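Local coordinates for short-chain-enoyl-CoA hydratase (Clostridium acetobutylicum, PDB 5Z7R), which catalyses the reversible hydration of crotonyl-CoA and other short-chain enoyl-CoA thioesters in butanoate metabolism, at residues A[13-18]-A[47-52]; A[41-46]-A[94-99]. All coordinates share one frame; numbering follows the deposited sequence.

Interaction 1: residues A[13-18]-A[47-52]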
loop_
_atom_site.group_PDB
_atom_site.type_symbol
_atom_site.label_atom_id
_atom_site.label_comp_id
_atom_site.label_asym_id
_atom_site.label_seq_id
_atom_site.Cartn_x
_atom_site.Cartn_y
_atom_site.Cartn_z
ATOM N N LYS A 13 -17.846 -21.799 26.089
ATOM C CA LYS A 13 -17.518 -21.355 24.744
ATOM C C LYS A 13 -16.156 -20.662 24.668
ATOM O O LYS A 13 -15.811 -20.085 23.628
ATOM C CB LYS A 13 -18.637 -20.462 24.180
ATOM C CG LYS A 13 -20.020 -21.116 24.136
ATOM C CD LYS A 13 -21.055 -20.271 23.388
ATOM C CE LYS A 13 -22.486 -20.442 23.909
ATOM N NZ LYS A 13 -23.197 -21.645 23.378
ATOM N N VAL A 14 -15.355 -20.749 25.729
ATOM C CA VAL A 14 -14.023 -20.146 25.677
ATOM C C VAL A 14 -12.910 -21.143 25.942
ATOM O O VAL A 14 -12.997 -21.956 26.837
ATOM C CB VAL A 14 -13.870 -18.869 26.574
ATOM C CG1 VAL A 14 -15.049 -18.652 27.491
ATOM C CG2 VAL A 14 -12.559 -18.836 27.354
ATOM N N ALA A 15 -11.840 -21.052 25.174
ATOM C CA ALA A 15 -10.710 -21.912 25.391
ATOM C C ALA A 15 -9.586 -21.136 26.010
ATOM O O ALA A 15 -9.250 -20.049 25.544
ATOM C CB ALA A 15 -10.255 -22.520 24.084
ATOM N N VAL A 16 -8.986 -21.711 27.044
ATOM C CA VAL A 16 -7.826 -21.159 27.673
ATOM C C VAL A 16 -6.626 -21.972 27.239
ATOM O O VAL A 16 -6.620 -23.198 27.320
ATOM C CB VAL A 16 -7.968 -21.187 29.208
ATOM C CG1 VAL A 16 -6.826 -20.453 29.878
ATOM C CG2 VAL A 16 -9.301 -20.584 29.623
ATOM N N VAL A 17 -5.606 -21.288 26.783
ATOM C CA VAL A 17 -4.426 -21.943 26.310
ATOM C C VAL A 17 -3.372 -21.419 27.215
ATOM O O VAL A 17 -3.273 -20.213 27.414
ATOM C CB VAL A 17 -4.146 -21.573 24.848
ATOM C CG1 VAL A 17 -2.852 -22.187 24.345
ATOM C CG2 VAL A 17 -5.293 -22.021 23.960
ATOM N N THR A 18 -2.596 -22.316 27.788
ATOM C CA THR A 18 -1.611 -21.925 28.781
ATOM C C THR A 18 -0.316 -22.524 28.380
ATOM O O THR A 18 -0.215 -23.745 28.249
ATOM C CB THR A 18 -1.942 -22.452 30.208
ATOM O OG1 THR A 18 -3.244 -22.007 30.631
ATOM C CG2 THR A 18 -0.939 -21.981 31.164
ATOM N N SER A 47 -16.014 -25.182 16.726
ATOM C CA SER A 47 -16.954 -24.085 16.615
ATOM C C SER A 47 -17.697 -23.809 17.928
ATOM O O SER A 47 -18.390 -22.797 18.040
ATOM C CB SER A 47 -17.917 -24.307 15.444
ATOM O OG SER A 47 -18.445 -25.606 15.472
ATOM N N GLU A 48 -17.535 -24.683 18.925
ATOM C CA GLU A 48 -18.020 -24.383 20.270
ATOM C C GLU A 48 -17.124 -23.347 20.956
ATOM O O GLU A 48 -17.578 -22.632 21.853
ATOM C CB GLU A 48 -18.151 -25.659 21.113
ATOM C CG GLU A 48 -19.436 -26.449 20.826
ATOM C CD GLU A 48 -19.468 -27.828 21.496
ATOM O OE1 GLU A 48 -18.507 -28.192 22.214
ATOM O OE2 GLU A 48 -20.464 -28.561 21.300
ATOM N N VAL A 49 -15.863 -23.266 20.526
ATOM C CA VAL A 49 -14.924 -22.225 20.976
ATOM C C VAL A 49 -15.116 -20.918 20.218
ATOM O O VAL A 49 -14.905 -20.863 19.009
ATOM C CB VAL A 49 -13.475 -22.640 20.724
ATOM C CG1 VAL A 49 -12.538 -21.524 21.147
ATOM C CG2 VAL A 49 -13.171 -23.939 21.454
ATOM N N LEU A 50 -15.531 -19.874 20.928
ATOM C CA LEU A 50 -15.780 -18.565 20.319
ATOM C C LEU A 50 -14.841 -17.495 20.871
ATOM O O LEU A 50 -14.934 -16.342 20.484
ATOM C CB LEU A 50 -17.209 -18.134 20.569
ATOM C CG LEU A 50 -18.278 -19.010 19.984
ATOM C CD1 LEU A 50 -19.613 -18.546 20.530
ATOM C CD2 LEU A 50 -18.290 -18.962 18.476
ATOM N N ALA A 51 -13.968 -17.849 21.798
ATOM C CA ALA A 51 -12.919 -16.940 22.181
ATOM C C ALA A 51 -11.785 -17.708 22.823
ATOM O O ALA A 51 -11.938 -18.871 23.203
ATOM C CB ALA A 51 -13.445 -15.848 23.101
ATOM N N VAL A 52 -10.629 -17.076 22.896
ATOM C CA VAL A 52 -9.439 -17.722 23.392
ATOM C C VAL A 52 -8.740 -16.799 24.365
ATOM O O VAL A 52 -8.707 -15.587 24.154
ATOM C CB VAL A 52 -8.473 -18.050 22.224
ATOM C CG1 VAL A 52 -7.124 -18.528 22.726
ATOM C CG2 VAL A 52 -9.100 -19.049 21.293
#
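A15 and V52 pair in parallel where strand 14-19 meets strand 51-56, the two strands of a beta-alpha-beta unit whose crossover is helix 30-45. The pairing begins at the carbonyl of K13. Its O receives L50 N at 2.7 Å, in a nearly straight bond (175° at the hydrogen), and A51 N adds a weak, bent second bond to the same oxygen. Two residues on from K13, A15 N donates to A51 O over 2.9 Å. CA-H groups supplement this ladder, notably V52 CA against A15 O at 3.2 Å.

On the face turned to helix 30-45, A15 CB lies 3.9 Å from V49 CG1, the methyl that stands anti to the backbone N of V49 (chi1 178°). V17 CG2 meets V52 CG1 obliquely at 4.1 Å, and I43 of the helix packs on V17, V49 and V52. V14 and A51 point to the other face, where helix 188-201 lies against them. Before the strands proper begin, the K13 stem lies alongside the L50 side chain, with K13 CD 3.6 Å from L50 CD1, and its ammonium heads off from the contact. All the hydrogen bonds between the segments are backbone to backbone, and the side chains contribute apolar packing, much of it against I43 of the crossover helix.

Interaction 2: residues A[41-46]-A[94-99]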
loop_
_atom_site.group_PDB
_atom_site.type_symbol
_atom_site.label_atom_id
_atom_site.label_comp_id
_atom_site.label_asym_id
_atom_site.label_seq_id
_atom_site.Cartn_x
_atom_site.Cartn_y
_atom_site.Cartn_z
ATOM N N GLY A 41 -4.717 -24.835 15.414
ATOM C CA GLY A 41 -5.512 -25.582 14.428
ATOM C C GLY A 41 -6.664 -26.338 15.063
ATOM O O GLY A 41 -7.783 -26.445 14.489
ATOM N N GLU A 42 -6.395 -26.873 16.248
ATOM C CA GLU A 42 -7.453 -27.485 17.066
ATOM C C GLU A 42 -8.551 -26.477 17.413
ATOM O O GLU A 42 -9.725 -26.780 17.276
ATOM C CB GLU A 42 -6.842 -28.077 18.347
ATOM C CG GLU A 42 -7.536 -29.308 18.908
ATOM C CD GLU A 42 -7.455 -30.541 18.022
ATOM O OE1 GLU A 42 -6.453 -30.709 17.290
ATOM O OE2 GLU A 42 -8.418 -31.342 18.083
ATOM N N ILE A 43 -8.199 -25.258 17.827
ATOM C CA ILE A 43 -9.254 -24.267 18.133
ATOM C C ILE A 43 -9.964 -23.845 16.854
ATOM O O ILE A 43 -11.183 -23.621 16.847
ATOM C CB ILE A 43 -8.694 -23.054 18.871
ATOM C CG1 ILE A 43 -8.260 -23.476 20.275
ATOM C CG2 ILE A 43 -9.718 -21.907 18.921
ATOM C CD1 ILE A 43 -7.080 -22.700 20.822
ATOM N N GLU A 44 -9.206 -23.775 15.761
ATOM C CA GLU A 44 -9.799 -23.452 14.469
ATOM C C GLU A 44 -11.008 -24.334 14.148
ATOM O O GLU A 44 -12.038 -23.820 13.739
ATOM C CB GLU A 44 -8.760 -23.526 13.345
ATOM C CG GLU A 44 -7.847 -22.304 13.255
ATOM C CD GLU A 44 -6.863 -22.366 12.096
ATOM O OE1 GLU A 44 -6.762 -23.435 11.444
ATOM O OE2 GLU A 44 -6.178 -21.347 11.831
ATOM N N ASN A 45 -10.904 -25.647 14.357
ATOM C CA ASN A 45 -12.005 -26.563 13.973
ATOM C C ASN A 45 -13.122 -26.664 14.999
ATOM O O ASN A 45 -14.195 -27.177 14.674
ATOM C CB ASN A 45 -11.480 -27.966 13.643
ATOM C CG ASN A 45 -10.294 -27.919 12.713
ATOM O OD1 ASN A 45 -10.202 -27.030 11.844
ATOM N ND2 ASN A 45 -9.350 -28.835 12.914
ATOM N N ASP A 46 -12.892 -26.153 16.212
ATOM C CA ASP A 46 -13.898 -26.229 17.272
ATOM C C ASP A 46 -14.836 -25.028 17.319
ATOM O O ASP A 46 -14.526 -24.000 17.914
ATOM C CB ASP A 46 -13.225 -26.419 18.625
ATOM C CG ASP A 46 -14.203 -26.884 19.709
ATOM O OD1 ASP A 46 -15.413 -26.563 19.643
ATOM O OD2 ASP A 46 -13.736 -27.569 20.628
ATOM N N GLU A 94 -2.877 -14.443 15.009
ATOM C CA GLU A 94 -3.389 -13.078 14.769
ATOM C C GLU A 94 -4.620 -13.130 13.912
ATOM O O GLU A 94 -5.586 -12.407 14.170
ATOM C CB GLU A 94 -2.293 -12.241 14.105
ATOM C CG GLU A 94 -2.620 -10.800 13.800
ATOM C CD GLU A 94 -1.379 -10.088 13.430
ATOM O OE1 GLU A 94 -0.913 -9.306 14.262
ATOM O OE2 GLU A 94 -0.788 -10.396 12.357
ATOM N N LEU A 95 -4.632 -14.035 12.926
ATOM C CA LEU A 95 -5.748 -14.098 11.963
ATOM C C LEU A 95 -6.859 -15.017 12.407
ATOM O O LEU A 95 -7.967 -14.992 11.825
ATOM C CB LEU A 95 -5.233 -14.575 10.588
ATOM C CG LEU A 95 -4.372 -13.551 9.856
ATOM C CD1 LEU A 95 -3.624 -14.161 8.678
ATOM C CD2 LEU A 95 -5.262 -12.382 9.398
ATOM N N LEU A 96 -6.561 -15.870 13.393
ATOM C CA LEU A 96 -7.545 -16.825 13.916
ATOM C C LEU A 96 -8.915 -16.195 14.020
ATOM O O LEU A 96 -9.084 -15.156 14.651
ATOM C CB LEU A 96 -7.097 -17.308 15.307
ATOM C CG LEU A 96 -8.072 -18.176 16.104
ATOM C CD1 LEU A 96 -8.554 -19.332 15.244
ATOM C CD2 LEU A 96 -7.401 -18.685 17.372
ATOM N N GLU A 97 -9.910 -16.840 13.451
ATOM C CA GLU A 97 -11.238 -16.259 13.402
ATOM C C GLU A 97 -12.054 -16.263 14.711
ATOM O O GLU A 97 -13.201 -15.917 14.709
ATOM C CB GLU A 97 -12.020 -16.911 12.257
ATOM C CG GLU A 97 -11.338 -16.710 10.899
ATOM C CD GLU A 97 -12.314 -16.392 9.772
ATOM O OE1 GLU A 97 -12.231 -15.256 9.193
ATOM O OE2 GLU A 97 -13.149 -17.294 9.478
ATOM N N LYS A 98 -11.459 -16.605 15.832
ATOM C CA LYS A 98 -12.016 -16.221 17.129
ATOM C C LYS A 98 -11.072 -15.207 17.784
ATOM O O LYS A 98 -9.874 -15.288 17.609
ATOM C CB LYS A 98 -12.219 -17.416 18.089
ATOM C CG LYS A 98 -12.018 -18.830 17.542
ATOM C CD LYS A 98 -13.145 -19.324 16.657
ATOM C CE LYS A 98 -12.932 -20.790 16.278
ATOM N NZ LYS A 98 -14.191 -21.476 15.857
ATOM N N PRO A 99 -11.604 -14.278 18.578
ATOM C CA PRO A 99 -10.811 -13.308 19.302
ATOM C C PRO A 99 -9.898 -13.948 20.305
ATOM O O PRO A 99 -10.306 -14.896 20.969
ATOM C CB PRO A 99 -11.852 -12.524 20.043
ATOM C CG PRO A 99 -13.033 -12.571 19.119
ATOM C CD PRO A 99 -13.037 -13.980 18.685
#
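E44, near the C-terminal end of helix 30-45, and L96, where the chain departs from helix 76-95, bring the two backbones together with their CA atoms 7.0 Å apart. The E44 side chain crosses that of L96 at a slant, and its CG methylene touches L96 CD1 at 3.6 Å. L96 extends CG anti to its own N (chi1 172°), and its other methyl, CD2, is 4.3 Å from I43 CG2. Only the stem of E44 serves this apolar patch, for its carboxylate makes a salt bridge with R92.

K98 bridges to the other segment. Its CG lies 4.1 Å from I43 CG2; from there the chain bends (chi2 -75°) and runs out nearly straight, bringing CE 3.4 Å from I43 O. K98 NZ makes a long hydrogen bond to D46 O, 3.3 Å, from above the carbonyl plane with a C=O...N angle of 112°, rather than along a lone pair. V49 O gives the ammonium a further weak hydrogen bond. A positive charge beside the last carbonyls of helix 30-45 is probably favourable, since the negative end of the helix dipole lies there. D46 itself turns its OD1 to E48 N.

The contact thus joins the ends of two helices of the crotonase fold just ahead of strands 51-56 and 100-104, while helix 204-217 packs against L95 and P99, and E97 forms a salt bridge with R80 of a second subunit.

Interactions 1 and 2 have centres about 9 Å apart and alternate along the chain, in the order 13-18, 41-46, 47-52, 94-99. Helix 30-45, the crossover between the two strands of interaction 1, supplies one half of interaction 2, and segment 47-52 follows segment 41-46 without a break. Among the direct links between the contacts are V49 CG1 packing on I43 CG2 at 3.6 Å and V52 N lying 2.9 Å from P99 O, probably as a hydrogen bond. The latter carries the sheet on from strand 51-56 to strand 100-104. Three neighbouring parallel strands, 14-19, 51-56 and 100-104, and the helices 30-45 and 76-95 that lead into the last two are thus tied together, away from the glutamates assigned to catalysis by similarity.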